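PDB 5U47: penicillin binding protein 2X from Streptococcus thermophilus, which probably cross-links the peptide stems of septal cell-wall peptidoglycan as a transpeptidase of the division machinery and binds penicillin. Local coordinates for residues Arg32-Ile35 / Asn41-Ala44; Asn181-Gly186 / Arg610-His615; Thr221-Leu226 / Ala574-Ser579; Tyr36-Asn41 / Glu257-Thr262. The protein carries 1 engineered substitution. All blocks are in the same frame, centred on the assembly; numbering follows the deposited sequence.

Interactions 1, 3 and 4 are buried, whereas interaction 2 is only partly so. Interactions 1 and 4 share Asn41 and belong to one hairpin: its strands, residues 32-35 with 41-44, are tied by backbone bonds, and its turn 36-41 sends an arginine into a salt bridge with Glu257. Interactions 3 and 4 lie with centres about 6 Å apart and meet through Arg38, among others; its guanidinium also bonds to backbone carbonyls of both segments of interaction 3, where Leu576 packs on the N-cap serine and a leucine of helix 224-241. Interaction 2 touches interaction 1 through Arg32 and Gly33; one leucine and a weak water bridge join helices 181-184 and 602-611.

Interaction 1: residues Arg32-Ile35 / Asn41-Ala44; sequences RGTI and NVLA
Ile35 and Ala44 send their side chains to the same face of the sheet, where they lie alongside each other. The Ile35 branch that does the touching is the longer one: CD1 comes within 4.0 Å of Ala44 CB. With CG1 set beside the backbone N (chi1 -62°) and the chain then extended, CG1 and CD1 run across to the neighbouring strand, beside Ala44 CB, while CG2 faces Leu43, whose CB is 4.3 Å from it. Thr34 meets the other strand differently, from the next position back. Thr34 CG2 lies alongside Ala44 O, 3.4 Å from it, and its CA makes a C-H...O contact with the same oxygen. The backbones beneath form an antiparallel hydrogen-bonded pair, Ile35 with Ala44, distorted by a classic beta bulge in which Leu43 and Ala44 both stand opposite Ile35. One carbonyl therefore serves two amides: Ile35 O accepts from Leu43 N at 2.7 Å, in the carbonyl plane, and from Ala44 N at 3.1 Å, tilted 16° from that plane. In return, Ile35 N gives a nearly straight bond to Ala44 O, 2.9 Å long with 167° at the hydrogen. The bulge also presses Leu43 CB against the shared acceptor, 3.3 Å from Ile35 O. Leu176 and Leu184 cover the face carrying Ile35, and Arg142 touches both Ile35 and Ala44. Just upstream, Arg32 turns its guanidinium to Glu177 and Asn181, and Gly33 O accepts from Arg142 NH1.

Interaction 2: residues Asn181-Gly186 / Arg610-His615; sequences NSLLTG and RQNLVH
A Schellman motif closing helix 602-611, in the region matching a PASTA domain, presents Gln611 and Asn612 to Leu183 of the short helix 181-184, which belongs to the dimerisation-domain part of the chain. Leu613, at positive phi, is the C-prime residue of this cap: its N bonds back to Arg610 O at 3.0 Å, and Val614 N bonds to Leu609 O. The Leu183 side chain reaches across and sets its two methyls against the helix end. CD1 abuts the carbonyl of Gln611, 3.4 Å from its O, an oxygen buried here with no polar partner anywhere in the model. CD2 meets the Asn612 amide, 3.5 Å from OD1, where the two side chains cross obliquely. Leu183 CG lies beside its backbone N (chi1 -65°); with chi2 near 180° CD1 continues the extended chain and CD2 branches off beside it. Asn612 ND2 donates back to Thr608 O of the helix it follows. Gln611 likewise gives its NE2 to Gly387 O, while its OE1 takes a weak bond of 3.3 Å from a water. That water in turn accepts from Leu183 N at 3.1 Å, the one polar link across the contact. Thr185 follows the last helical residue, and its OG1 and backbone N reach Asn181 O from opposite faces of its plane, the hydroxyl at 2.7 Å.

Interaction 3: residues Thr221-Leu226 / Ala574-Ser579; sequences TLSAPL and ATLDTS
Ser223 and Leu576 bring the two segments together, their CA atoms 6.7 Å apart, where the chain passes from a loop into helix 224-241 and the one-turn helix 574-577 runs past that junction. Ser223 is the N-cap of the longer helix, its OG accepting a weak, 3.5 Å bond from Leu226 N that is nonetheless fairly straight at 164°. The serine hydroxyl stands anti to its own N (chi1 169°), a setting that turns it over the start of the helix and leaves CB facing Leu576. Leu576 answers with one methyl: CD2 presses on Ser223 CB at 3.2 Å, tighter than usual for two carbons, and also lies 3.3 Å from Ser223 OG. The other branch, CD1, turns further along the helix and meets Leu226 CD2 at a looser 4.4 Å, an apolar contact. A water beside Ser223 OG makes a weak, tentative bridge to Thr575 O, for Thr575 is poorly ordered and the water's approach to the hydroxyl is unusually short and doubtful. Around this joint, Met572, Ala569 and Val565 of helix 558-572 back the same leucines and serine. Helix 574-577 thus packs on the start of helix 224-241 beside helix 558-572, with Leu226 reaching Leu259 and Ala260 of the edge strand 258-264 of the five-stranded antiparallel sheet.

Interaction 4: residues Tyr36-Asn41 / Glu257-Thr262; sequences YDRNGN and EILATT
Arg38 starts with CG wedged between its backbone N and carbonyl carbon (chi1 69°) and bends again at chi3 (-65°), which brings its guanidinium to Glu257; the glutamate comes to meet it with CG beside its own N and the chain extended beyond. Arg38 sits in the type I turn from Asp37 to Gly40, the tip of the beta-hairpin joining strands 35-36 and 42-55, and its salt bridge ties that hairpin to the start of the edge strand 258-264 of the transpeptidase sheet. The grip is end-on and converges on one atom: NH1 and NH2 of Arg38 each lie 2.9 Å from Glu257 OE2. This oxygen lies in the guanidinium plane, yet the carboxylate plane is turned 58° against it; both nitrogens reach OE2 from the same face of the carboxylate, NH2 on the syn side and NH1 from above the plane. Leu259 CD2 comes in obliquely, 3.6 Å from Arg38 NH1. The remaining donors of the arginine go to backbone carbonyls, among them Thr221 O and Thr578 O, which fix its rotation. Lys439 adds a second positive charge at Glu257 OE2, and Thr255 bonds OE1, an environment that would favour the ionised carboxylate. Behind Arg38, Asp37 OD1 accepts from Asn39 N at 2.9 Å, an Asx turn, and a second bond comes from Asn41 N at 2.8 Å, from the opposite face of the carboxylate.

Interaction 1: residues Arg32-Ile35 / Asn41-Ala44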
loop_
_atom_site.group_PDB
_atom_site.type_symbol
_atom_site.label_atom_id
_atom_site.label_comp_id
_atom_site.label_asym_id
_atom_site.label_seq_id
_atom_site.Cartn_x
_atom_site.Cartn_y
_atom_site.Cartn_z
ATOM N N ARG A 32 12.331 6.264 16.185
ATOM C CA ARG A 32 11.744 5.937 14.909
ATOM C C ARG A 32 10.554 6.859 14.666
ATOM O O ARG A 32 9.782 7.155 15.586
ATOM C CB ARG A 32 11.293 4.477 14.914
ATOM C CG ARG A 32 10.771 3.952 13.588
ATOM C CD ARG A 32 10.492 2.457 13.703
ATOM N NE ARG A 32 10.029 1.865 12.453
ATOM C CZ ARG A 32 10.821 1.526 11.439
ATOM N NH1 ARG A 32 12.141 1.748 11.494
ATOM N NH2 ARG A 32 10.303 0.992 10.353
ATOM N N GLY A 33 10.395 7.277 13.417
ATOM C CA GLY A 33 9.314 8.137 13.025
ATOM C C GLY A 33 7.965 7.518 13.315
ATOM O O GLY A 33 7.830 6.300 13.401
ATOM N N THR A 34 6.980 8.386 13.500
ATOM C CA THR A 34 5.621 7.974 13.764
ATOM C C THR A 34 4.902 7.853 12.436
ATOM O O THR A 34 5.156 8.639 11.525
ATOM C CB THR A 34 4.922 9.022 14.646
ATOM O OG1 THR A 34 5.527 9.012 15.922
ATOM C CG2 THR A 34 3.438 8.746 14.817
ATOM N N ILE A 35 4.002 6.877 12.348
ATOM C CA ILE A 35 3.151 6.682 11.181
ATOM C C ILE A 35 1.775 7.151 11.598
ATOM O O ILE A 35 1.218 6.663 12.617
ATOM C CB ILE A 35 3.092 5.207 10.733
ATOM C CG1 ILE A 35 4.493 4.737 10.335
ATOM C CG2 ILE A 35 2.139 5.054 9.545
ATOM C CD1 ILE A 35 4.624 3.237 10.164
ATOM N N ASN A 41 -3.803 11.096 13.136
ATOM C CA ASN A 41 -4.139 10.059 14.125
ATOM C C ASN A 41 -3.002 9.060 14.129
ATOM O O ASN A 41 -2.595 8.583 13.064
ATOM C CB ASN A 41 -5.457 9.372 13.782
ATOM C CG ASN A 41 -6.632 10.310 13.895
ATOM O OD1 ASN A 41 -7.090 10.857 12.903
ATOM N ND2 ASN A 41 -7.088 10.549 15.120
ATOM N N VAL A 42 -2.505 8.739 15.313
ATOM C CA VAL A 42 -1.347 7.837 15.450
ATOM C C VAL A 42 -1.692 6.399 15.065
ATOM O O VAL A 42 -2.693 5.845 15.556
ATOM C CB VAL A 42 -0.765 7.876 16.879
ATOM C CG1 VAL A 42 0.377 6.863 17.046
ATOM C CG2 VAL A 42 -0.274 9.281 17.218
ATOM N N LEU A 43 -0.902 5.834 14.145
ATOM C CA LEU A 43 -1.055 4.432 13.717
ATOM C C LEU A 43 0.054 3.538 14.257
ATOM O O LEU A 43 -0.198 2.360 14.563
ATOM C CB LEU A 43 -1.113 4.302 12.194
ATOM C CG LEU A 43 -2.145 5.162 11.469
ATOM C CD1 LEU A 43 -2.152 4.858 9.973
ATOM C CD2 LEU A 43 -3.541 5.003 12.077
ATOM N N ALA A 44 1.269 4.090 14.345
ATOM C CA ALA A 44 2.424 3.393 14.899
ATOM C C ALA A 44 3.401 4.423 15.477
ATOM O O ALA A 44 3.739 5.403 14.813
ATOM C CB ALA A 44 3.141 2.543 13.844
#

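Interaction 2: residues Asn181-Gly186 / Arg610-His615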
loop_
_atom_site.group_PDB
_atom_site.type_symbol
_atom_site.label_atom_id
_atom_site.label_comp_id
_atom_site.label_asym_id
_atom_site.label_seq_id
_atom_site.Cartn_x
_atom_site.Cartn_y
_atom_site.Cartn_z
ATOM N N ASN A 181 11.471 2.105 5.730
ATOM C CA ASN A 181 12.424 2.006 6.816
ATOM C C ASN A 181 13.509 3.086 6.754
ATOM O O ASN A 181 13.922 3.577 7.792
ATOM C CB ASN A 181 13.077 0.631 6.820
ATOM C CG ASN A 181 13.598 0.251 8.171
ATOM O OD1 ASN A 181 12.827 0.027 9.092
ATOM N ND2 ASN A 181 14.931 0.151 8.296
ATOM N N SER A 182 13.944 3.467 5.556
ATOM C CA SER A 182 14.995 4.482 5.428
ATOM C C SER A 182 14.524 5.819 5.962
ATOM O O SER A 182 15.258 6.478 6.684
ATOM C CB SER A 182 15.477 4.631 3.990
ATOM O OG SER A 182 16.075 3.433 3.551
ATOM N N LEU A 183 13.299 6.212 5.623
ATOM C CA LEU A 183 12.741 7.469 6.124
ATOM C C LEU A 183 12.406 7.414 7.620
ATOM O O LEU A 183 12.691 8.353 8.374
ATOM C CB LEU A 183 11.479 7.843 5.333
ATOM C CG LEU A 183 11.699 8.170 3.851
ATOM C CD1 LEU A 183 10.387 8.183 3.081
ATOM C CD2 LEU A 183 12.399 9.502 3.744
ATOM N N LEU A 184 11.819 6.304 8.054
ATOM C CA LEU A 184 11.374 6.165 9.436
ATOM C C LEU A 184 12.513 6.096 10.446
ATOM O O LEU A 184 12.338 6.510 11.579
ATOM C CB LEU A 184 10.498 4.928 9.585
ATOM C CG LEU A 184 9.114 5.053 8.954
ATOM C CD1 LEU A 184 8.449 3.687 8.859
ATOM C CD2 LEU A 184 8.246 6.015 9.744
ATOM N N THR A 185 13.653 5.567 10.008
ATOM C CA THR A 185 14.801 5.356 10.852
ATOM C C THR A 185 15.625 6.614 10.906
ATOM O O THR A 185 16.005 7.173 9.875
ATOM C CB THR A 185 15.679 4.208 10.314
ATOM O OG1 THR A 185 14.884 3.025 10.216
ATOM C CG2 THR A 185 16.875 3.938 11.235
ATOM N N GLY A 186 15.906 7.068 12.108
ATOM C CA GLY A 186 16.696 8.274 12.244
ATOM C C GLY A 186 18.175 7.968 12.061
ATOM O O GLY A 186 18.552 6.875 11.643
ATOM N N ARG A 610 9.333 7.438 -5.359
ATOM C CA ARG A 610 7.940 7.675 -4.919
ATOM C C ARG A 610 7.795 7.743 -3.401
ATOM O O ARG A 610 6.939 8.467 -2.894
ATOM C CB ARG A 610 6.965 6.633 -5.484
ATOM C CG ARG A 610 6.775 6.784 -6.971
ATOM C CD ARG A 610 5.504 6.115 -7.442
ATOM N NE ARG A 610 5.316 6.426 -8.842
ATOM C CZ ARG A 610 5.787 5.726 -9.867
ATOM N NH1 ARG A 610 6.488 4.612 -9.689
ATOM N NH2 ARG A 610 5.548 6.167 -11.101
ATOM N N GLN A 611 8.625 7.006 -2.665
ATOM C CA GLN A 611 8.624 7.121 -1.199
ATOM C C GLN A 611 8.980 8.539 -0.763
ATOM O O GLN A 611 8.558 9.000 0.309
ATOM C CB GLN A 611 9.616 6.141 -0.594
ATOM C CG GLN A 611 9.208 4.693 -0.830
ATOM C CD GLN A 611 10.277 3.697 -0.453
ATOM O OE1 GLN A 611 11.398 4.073 -0.109
ATOM N NE2 GLN A 611 9.942 2.419 -0.525
ATOM N N ASN A 612 9.755 9.216 -1.616
ATOM C CA ASN A 612 10.199 10.571 -1.385
ATOM C C ASN A 612 9.357 11.594 -2.154
ATOM O O ASN A 612 9.744 12.755 -2.284
ATOM C CB ASN A 612 11.702 10.691 -1.690
ATOM C CG ASN A 612 12.542 9.905 -0.693
ATOM O OD1 ASN A 612 12.862 10.413 0.395
ATOM N ND2 ASN A 612 12.855 8.641 -1.030
ATOM N N LEU A 613 8.207 11.141 -2.630
ATOM C CA LEU A 613 7.223 11.964 -3.302
ATOM C C LEU A 613 7.622 12.536 -4.674
ATOM O O LEU A 613 7.025 13.495 -5.164
ATOM C CB LEU A 613 6.675 13.034 -2.350
ATOM C CG LEU A 613 6.138 12.472 -1.018
ATOM C CD1 LEU A 613 5.389 13.559 -0.288
ATOM C CD2 LEU A 613 5.200 11.289 -1.245
ATOM N N VAL A 614 8.586 11.908 -5.306
ATOM C CA VAL A 614 8.967 12.264 -6.666
ATOM C C VAL A 614 8.063 11.427 -7.579
ATOM O O VAL A 614 7.545 10.378 -7.145
ATOM C CB VAL A 614 10.449 11.960 -6.887
ATOM C CG1 VAL A 614 10.868 12.222 -8.328
ATOM C CG2 VAL A 614 11.274 12.809 -5.929
ATOM N N HIS A 615 7.806 11.918 -8.796
ATOM C CA HIS A 615 6.933 11.218 -9.763
ATOM C C HIS A 615 7.791 10.792 -10.956
ATOM O O HIS A 615 7.884 11.517 -11.953
ATOM C CB HIS A 615 5.773 12.105 -10.254
ATOM C CG HIS A 615 4.777 12.461 -9.193
ATOM N ND1 HIS A 615 3.761 13.365 -9.415
ATOM C CD2 HIS A 615 4.667 12.079 -7.897
ATOM C CE1 HIS A 615 3.034 13.479 -8.318
ATOM N NE2 HIS A 615 3.564 12.711 -7.381
HETATM O O HOH W 1 12.238 4.956 2.970
#

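Interaction 3: residues Thr221-Leu226 / Ala574-Ser579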
loop_
_atom_site.group_PDB
_atom_site.type_symbol
_atom_site.label_atom_id
_atom_site.label_comp_id
_atom_site.label_asym_id
_atom_site.label_seq_id
_atom_site.Cartn_x
_atom_site.Cartn_y
_atom_site.Cartn_z
ATOM N N THR A 221 -2.189 8.127 3.593
ATOM C CA THR A 221 -3.422 8.637 2.999
ATOM C C THR A 221 -4.658 8.079 3.685
ATOM O O THR A 221 -5.778 8.525 3.414
ATOM C CB THR A 221 -3.494 8.248 1.501
ATOM O OG1 THR A 221 -3.283 6.848 1.378
ATOM C CG2 THR A 221 -2.442 8.985 0.727
ATOM N N LEU A 222 -4.471 7.088 4.559
ATOM C CA LEU A 222 -5.601 6.448 5.245
ATOM C C LEU A 222 -6.409 7.407 6.122
ATOM O O LEU A 222 -5.887 8.363 6.652
ATOM C CB LEU A 222 -5.147 5.287 6.133
ATOM C CG LEU A 222 -4.395 4.085 5.569
ATOM C CD1 LEU A 222 -4.127 3.109 6.709
ATOM C CD2 LEU A 222 -5.130 3.386 4.443
ATOM N N SER A 223 -7.708 7.142 6.193
ATOM C CA SER A 223 -8.633 7.830 7.065
ATOM C C SER A 223 -8.941 6.857 8.179
ATOM O O SER A 223 -9.632 5.847 7.939
ATOM C CB SER A 223 -9.909 8.145 6.314
ATOM O OG SER A 223 -10.927 8.586 7.195
ATOM N N ALA A 224 -8.422 7.114 9.379
ATOM C CA ALA A 224 -8.694 6.203 10.498
ATOM C C ALA A 224 -10.174 5.906 10.737
ATOM O O ALA A 224 -10.526 4.732 10.927
ATOM C CB ALA A 224 -7.990 6.648 11.782
ATOM N N PRO A 225 -11.058 6.939 10.704
ATOM C CA PRO A 225 -12.489 6.658 10.890
ATOM C C PRO A 225 -13.053 5.705 9.842
ATOM O O PRO A 225 -13.784 4.758 10.173
ATOM C CB PRO A 225 -13.155 8.048 10.750
ATOM C CG PRO A 225 -12.070 9.032 11.067
ATOM C CD PRO A 225 -10.777 8.385 10.671
ATOM N N LEU A 226 -12.716 5.946 8.575
ATOM C CA LEU A 226 -13.206 5.093 7.501
ATOM C C LEU A 226 -12.618 3.698 7.630
ATOM O O LEU A 226 -13.325 2.701 7.458
ATOM C CB LEU A 226 -12.845 5.664 6.131
ATOM C CG LEU A 226 -13.404 4.885 4.941
ATOM C CD1 LEU A 226 -14.920 4.927 4.975
ATOM C CD2 LEU A 226 -12.883 5.449 3.632
ATOM N N ALA A 574 -15.326 16.890 3.892
ATOM C CA ALA A 574 -14.032 17.544 4.111
ATOM C C ALA A 574 -13.070 16.799 5.048
ATOM O O ALA A 574 -11.925 17.218 5.205
ATOM C CB ALA A 574 -14.249 18.966 4.620
ATOM N N THR A 575 -13.522 15.724 5.689
ATOM C CA THR A 575 -12.613 14.959 6.542
ATOM C C THR A 575 -11.725 14.071 5.659
ATOM O O THR A 575 -10.552 13.842 5.987
ATOM C CB THR A 575 -13.366 14.116 7.592
ATOM O OG1 THR A 575 -14.295 14.945 8.302
ATOM C CG2 THR A 575 -12.396 13.503 8.592
ATOM N N LEU A 576 -12.281 13.584 4.544
ATOM C CA LEU A 576 -11.524 12.748 3.606
ATOM C C LEU A 576 -10.759 13.559 2.559
ATOM O O LEU A 576 -9.748 13.085 2.038
ATOM C CB LEU A 576 -12.429 11.727 2.896
ATOM C CG LEU A 576 -12.989 10.564 3.716
ATOM C CD1 LEU A 576 -13.898 9.696 2.865
ATOM C CD2 LEU A 576 -11.862 9.738 4.292
ATOM N N ASP A 577 -11.250 14.752 2.220
ATOM C CA ASP A 577 -10.551 15.622 1.261
ATOM C C ASP A 577 -9.295 16.174 1.930
ATOM O O ASP A 577 -8.195 16.055 1.400
ATOM C CB ASP A 577 -11.438 16.804 0.815
ATOM C CG ASP A 577 -12.710 16.366 0.078
ATOM O OD1 ASP A 577 -12.695 15.314 -0.600
ATOM O OD2 ASP A 577 -13.721 17.102 0.162
ATOM N N THR A 578 -9.475 16.750 3.115
ATOM C CA THR A 578 -8.383 17.361 3.863
ATOM C C THR A 578 -7.434 16.360 4.519
ATOM O O THR A 578 -7.757 15.187 4.743
ATOM C CB THR A 578 -8.885 18.310 4.988
ATOM O OG1 THR A 578 -9.596 17.566 5.989
ATOM C CG2 THR A 578 -9.772 19.420 4.421
ATOM N N SER A 579 -6.263 16.888 4.839
ATOM C CA SER A 579 -5.210 16.177 5.505
ATOM C C SER A 579 -4.287 17.263 6.076
ATOM O O SER A 579 -4.649 18.449 6.088
ATOM C CB SER A 579 -4.464 15.295 4.497
ATOM O OG SER A 579 -3.959 16.069 3.422
HETATM O O HOH W 2 -10.336 10.982 7.685
#

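Interaction 4: residues Tyr36-Asn41 / Glu257-Thr262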
loop_
_atom_site.group_PDB
_atom_site.type_symbol
_atom_site.label_atom_id
_atom_site.label_comp_id
_atom_site.label_asym_id
_atom_site.label_seq_id
_atom_site.Cartn_x
_atom_site.Cartn_y
_atom_site.Cartn_z
ATOM N N TYR A 36 1.238 8.085 10.823
ATOM C CA TYR A 36 -0.062 8.689 11.072
ATOM C C TYR A 36 -1.063 8.401 9.962
ATOM O O TYR A 36 -0.699 7.985 8.851
ATOM C CB TYR A 36 0.086 10.218 11.111
ATOM C CG TYR A 36 0.922 10.812 12.226
ATOM C CD1 TYR A 36 0.427 10.904 13.526
ATOM C CD2 TYR A 36 2.175 11.348 11.972
ATOM C CE1 TYR A 36 1.159 11.493 14.535
ATOM C CE2 TYR A 36 2.930 11.929 12.976
ATOM C CZ TYR A 36 2.414 11.999 14.257
ATOM O OH TYR A 36 3.152 12.551 15.248
ATOM N N ASP A 37 -2.328 8.652 10.244
ATOM C CA ASP A 37 -3.306 8.631 9.213
ATOM C C ASP A 37 -3.220 10.046 8.545
ATOM O O ASP A 37 -2.364 10.872 8.919
ATOM C CB ASP A 37 -4.713 8.252 9.726
ATOM C CG ASP A 37 -5.540 9.451 10.187
ATOM O OD1 ASP A 37 -4.976 10.454 10.647
ATOM O OD2 ASP A 37 -6.769 9.354 10.082
ATOM N N ARG A 38 -4.095 10.324 7.596
ATOM C CA ARG A 38 -4.036 11.582 6.825
ATOM C C ARG A 38 -4.247 12.869 7.640
ATOM O O ARG A 38 -3.850 13.945 7.187
ATOM C CB ARG A 38 -5.019 11.524 5.646
ATOM C CG ARG A 38 -6.484 11.544 6.062
ATOM C CD ARG A 38 -7.410 11.261 4.902
ATOM N NE ARG A 38 -7.352 12.301 3.871
ATOM C CZ ARG A 38 -6.704 12.233 2.704
ATOM N NH1 ARG A 38 -6.062 11.129 2.311
ATOM N NH2 ARG A 38 -6.762 13.278 1.876
ATOM N N ASN A 39 -4.839 12.746 8.836
ATOM C CA ASN A 39 -5.121 13.887 9.706
ATOM C C ASN A 39 -4.365 13.845 11.019
ATOM O O ASN A 39 -4.774 14.500 11.973
ATOM C CB ASN A 39 -6.631 13.987 9.968
ATOM C CG ASN A 39 -7.394 14.457 8.762
ATOM O OD1 ASN A 39 -7.029 15.447 8.138
ATOM N ND2 ASN A 39 -8.460 13.775 8.436
ATOM N N GLY A 40 -3.298 13.047 11.099
ATOM C CA GLY A 40 -2.495 13.001 12.315
ATOM C C GLY A 40 -2.894 12.025 13.417
ATOM O O GLY A 40 -2.378 12.122 14.517
ATOM N N ASN A 41 -3.803 11.096 13.136
ATOM C CA ASN A 41 -4.139 10.059 14.125
ATOM C C ASN A 41 -3.002 9.060 14.129
ATOM O O ASN A 41 -2.595 8.583 13.064
ATOM C CB ASN A 41 -5.457 9.372 13.782
ATOM C CG ASN A 41 -6.632 10.310 13.895
ATOM O OD1 ASN A 41 -7.090 10.857 12.903
ATOM N ND2 ASN A 41 -7.088 10.549 15.120
ATOM N N GLU A 257 -5.513 8.413 -4.063
ATOM C CA GLU A 257 -5.157 8.172 -2.658
ATOM C C GLU A 257 -5.899 6.980 -2.104
ATOM O O GLU A 257 -7.119 6.861 -2.311
ATOM C CB GLU A 257 -5.529 9.375 -1.791
ATOM C CG GLU A 257 -4.740 10.650 -2.017
ATOM C CD GLU A 257 -5.448 11.815 -1.341
ATOM O OE1 GLU A 257 -6.471 12.303 -1.926
ATOM O OE2 GLU A 257 -5.016 12.200 -0.221
ATOM N N ILE A 258 -5.182 6.112 -1.395
ATOM C CA ILE A 258 -5.788 4.946 -0.739
ATOM C C ILE A 258 -6.316 5.399 0.637
ATOM O O ILE A 258 -5.541 5.668 1.543
ATOM C CB ILE A 258 -4.791 3.788 -0.629
ATOM C CG1 ILE A 258 -4.415 3.317 -2.049
ATOM C CG2 ILE A 258 -5.374 2.649 0.195
ATOM C CD1 ILE A 258 -3.209 2.391 -2.115
ATOM N N LEU A 259 -7.636 5.442 0.772
ATOM C CA LEU A 259 -8.303 5.937 1.979
ATOM C C LEU A 259 -8.539 4.862 3.019
ATOM O O LEU A 259 -8.635 5.162 4.204
ATOM C CB LEU A 259 -9.612 6.615 1.609
ATOM C CG LEU A 259 -9.460 7.779 0.624
ATOM C CD1 LEU A 259 -10.799 8.372 0.220
ATOM C CD2 LEU A 259 -8.589 8.848 1.229
ATOM N N ALA A 260 -8.664 3.619 2.579
ATOM C CA ALA A 260 -8.787 2.518 3.498
ATOM C C ALA A 260 -8.422 1.233 2.798
ATOM O O ALA A 260 -8.709 1.059 1.615
ATOM C CB ALA A 260 -10.198 2.442 4.057
ATOM N N THR A 261 -7.770 0.321 3.510
ATOM C CA THR A 261 -7.398 -0.942 2.882
ATOM C C THR A 261 -7.267 -2.023 3.929
ATOM O O THR A 261 -6.696 -1.797 4.985
ATOM C CB THR A 261 -6.108 -0.803 2.037
ATOM O OG1 THR A 261 -5.885 -2.005 1.291
ATOM C CG2 THR A 261 -4.893 -0.470 2.875
ATOM N N THR A 262 -7.811 -3.192 3.643
ATOM C CA THR A 262 -7.716 -4.280 4.581
ATOM C C THR A 262 -7.775 -5.632 3.888
ATOM O O THR A 262 -8.178 -5.746 2.713
ATOM C CB THR A 262 -8.817 -4.177 5.677
ATOM O OG1 THR A 262 -8.409 -4.907 6.850
ATOM C CG2 THR A 262 -10.160 -4.680 5.159
#